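Local coordinates for protein L-talarate/galactarate dehydratase (Salmonella typhimurium, PDB 2PP0) that catalyses the magnesium-dependent dehydration of L-talarate and galactarate to 5-keto-4-deoxy-D-glucarate, and also epimerizes L-talarate to galactarate, at residues L176-V179 / L180-V184. Numbering follows the deposited sequence.
Sequences LDQV and LKNVV
Leu176 and Leu180 meet one turn apart on the helix 176-188, an outer helix of the enolase-superfamily barrel domain, between strands 161-166 and 194-197. CD1 of Leu176 comes within 4.2 Å of Leu180 CG, the two side chains crossing at a slant. Leu176 brings its branch there with CG anti to the backbone N (chi1 180°), while CG of Leu180 also rests 3.3 Å from Leu176 O. Leu176 O also accepts a hydrogen bond from Leu180 N at 3.0 Å, and the i to i+4 pattern continues from Lys181 to Asp177, Asn182 to Gln178 and Val183 to Val179. On the exposed side the aliphatic part of Lys181 lies over the preceding turn, its CG 3.2 Å from Asp177 O. The carboxylate of Asp177 and the ammonium of Lys181 do not touch, with OD1 and NZ 4.8 Å apart, so any attraction is probably modest. Gln178 and Asn182 pack against Ala9 of the second subunit. Leu176, Val179 and Val183 instead face helix 203-217, and the side chain of Val179 lies about 8 Å from that of the proton acceptor Lys197. One turn after Val179, Val183 sets CG2 3.3 Å from Val179 O.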
ATOM      1  N   LEU B 176      17.899 -28.334  28.931  1.00 40.90           N
ATOM      2  CA  LEU B 176      18.934 -27.328  28.724  1.00 42.10           C
ATOM      3  C   LEU B 176      20.107 -27.758  27.841  1.00 43.76           C
ATOM      4  O   LEU B 176      20.497 -27.028  26.927  1.00 44.22           O
ATOM      5  CB  LEU B 176      19.465 -26.836  30.072  1.00 41.00           C
ATOM      6  CG  LEU B 176      20.568 -25.773  30.012  1.00 41.36           C
ATOM      7  CD1 LEU B 176      20.114 -24.605  29.149  1.00 41.34           C
ATOM      8  CD2 LEU B 176      20.901 -25.296  31.422  1.00 41.15           C
ATOM      9  N   ASP B 177      20.673 -28.932  28.104  1.00 45.23           N
ATOM     10  CA  ASP B 177      21.808 -29.396  27.310  1.00 46.31           C
ATOM     11  C   ASP B 177      21.468 -29.534  25.828  1.00 45.24           C
ATOM     12  O   ASP B 177      22.320 -29.306  24.970  1.00 46.65           O
ATOM     13  CB  ASP B 177      22.344 -30.732  27.846  1.00 48.41           C
ATOM     14  CG  ASP B 177      21.358 -31.877  27.675  1.00 51.04           C
ATOM     15  OD1 ASP B 177      21.779 -33.045  27.831  1.00 53.80           O
ATOM     16  OD2 ASP B 177      20.168 -31.618  27.395  1.00 53.72           O
ATOM     17  N   GLN B 178      20.227 -29.908  25.525  1.00 44.99           N
ATOM     18  CA  GLN B 178      19.804 -30.059  24.137  1.00 44.06           C
ATOM     19  C   GLN B 178      19.584 -28.687  23.496  1.00 44.29           C
ATOM     20  O   GLN B 178      19.819 -28.507  22.297  1.00 44.77           O
ATOM     21  CB  GLN B 178      18.519 -30.890  24.052  1.00 44.13           C
ATOM     22  CG  GLN B 178      17.981 -31.035  22.632  1.00 44.47           C
ATOM     23  CD  GLN B 178      18.865 -31.897  21.740  1.00 46.97           C
ATOM     24  OE1 GLN B 178      18.988 -31.643  20.541  1.00 47.20           O
ATOM     25  NE2 GLN B 178      19.471 -32.930  22.320  1.00 46.07           N
ATOM     26  N   VAL B 179      19.122 -27.721  24.289  1.00 42.88           N
ATOM     27  CA  VAL B 179      18.911 -26.370  23.773  1.00 42.01           C
ATOM     28  C   VAL B 179      20.272 -25.824  23.354  1.00 42.59           C
ATOM     29  O   VAL B 179      20.392 -25.150  22.331  1.00 42.92           O
ATOM     30  CB  VAL B 179      18.312 -25.422  24.844  1.00 41.07           C
ATOM     31  CG1 VAL B 179      18.359 -23.974  24.349  1.00 39.01           C
ATOM     32  CG2 VAL B 179      16.878 -25.824  25.152  1.00 39.83           C
ATOM     33  N   LEU B 180      21.293 -26.124  24.156  1.00 42.53           N
ATOM     34  CA  LEU B 180      22.650 -25.671  23.881  1.00 42.83           C
ATOM     35  C   LEU B 180      23.231 -26.360  22.647  1.00 43.08           C
ATOM     36  O   LEU B 180      24.044 -25.778  21.928  1.00 43.48           O
ATOM     37  CB  LEU B 180      23.544 -25.923  25.096  1.00 43.06           C
ATOM     38  CG  LEU B 180      23.154 -25.132  26.348  1.00 43.25           C
ATOM     39  CD1 LEU B 180      24.040 -25.537  27.516  1.00 43.04           C
ATOM     40  CD2 LEU B 180      23.280 -23.638  26.070  1.00 43.37           C
ATOM     41  N   LYS B 181      22.815 -27.600  22.403  1.00 43.91           N
ATOM     42  CA  LYS B 181      23.288 -28.332  21.233  1.00 44.22           C
ATOM     43  C   LYS B 181      22.623 -27.766  19.979  1.00 44.40           C
ATOM     44  O   LYS B 181      23.226 -27.742  18.902  1.00 45.03           O
ATOM     45  CB  LYS B 181      22.964 -29.825  21.350  1.00 44.16           C
ATOM     46  CG  LYS B 181      23.758 -30.574  22.415  1.00 45.36           C
ATOM     47  CD  LYS B 181      23.416 -32.057  22.402  1.00 45.28           C
ATOM     48  CE  LYS B 181      24.089 -32.794  23.552  1.00 46.38           C
ATOM     49  NZ  LYS B 181      23.738 -34.248  23.567  1.00 48.71           N
ATOM     50  N   ASN B 182      21.379 -27.315  20.115  1.00 43.90           N
ATOM     51  CA  ASN B 182      20.668 -26.744  18.972  1.00 43.20           C
ATOM     52  C   ASN B 182      21.287 -25.399  18.607  1.00 42.31           C
ATOM     53  O   ASN B 182      21.357 -25.041  17.431  1.00 43.38           O
ATOM     54  CB  ASN B 182      19.179 -26.561  19.287  1.00 42.93           C
ATOM     55  CG  ASN B 182      18.487 -27.871  19.614  1.00 42.69           C
ATOM     56  OD1 ASN B 182      18.745 -28.901  18.983  1.00 42.62           O
ATOM     57  ND2 ASN B 182      17.589 -27.836  20.594  1.00 41.93           N
ATOM     58  N   VAL B 183      21.731 -24.658  19.622  1.00 41.44           N
ATOM     59  CA  VAL B 183      22.361 -23.359  19.403  1.00 41.21           C
ATOM     60  C   VAL B 183      23.591 -23.556  18.526  1.00 41.27           C
ATOM     61  O   VAL B 183      23.839 -22.779  17.601  1.00 41.87           O
ATOM     62  CB  VAL B 183      22.795 -22.711  20.734  1.00 40.67           C
ATOM     63  CG1 VAL B 183      23.747 -21.556  20.469  1.00 41.00           C
ATOM     64  CG2 VAL B 183      21.575 -22.203  21.481  1.00 41.62           C
ATOM     65  N   VAL B 184      24.360 -24.598  18.831  1.00 40.90           N
ATOM     66  CA  VAL B 184      25.560 -24.917  18.066  1.00 41.36           C
ATOM     67  C   VAL B 184      25.182 -25.275  16.629  1.00 41.41           C
ATOM     68  O   VAL B 184      25.766 -24.755  15.677  1.00 43.13           O
ATOM     69  CB  VAL B 184      26.315 -26.102  18.696  1.00 41.01           C
ATOM     70  CG1 VAL B 184      27.486 -26.511  17.809  1.00 41.33           C
ATOM     71  CG2 VAL B 184      26.807 -25.717  20.080  1.00 39.17           C
TER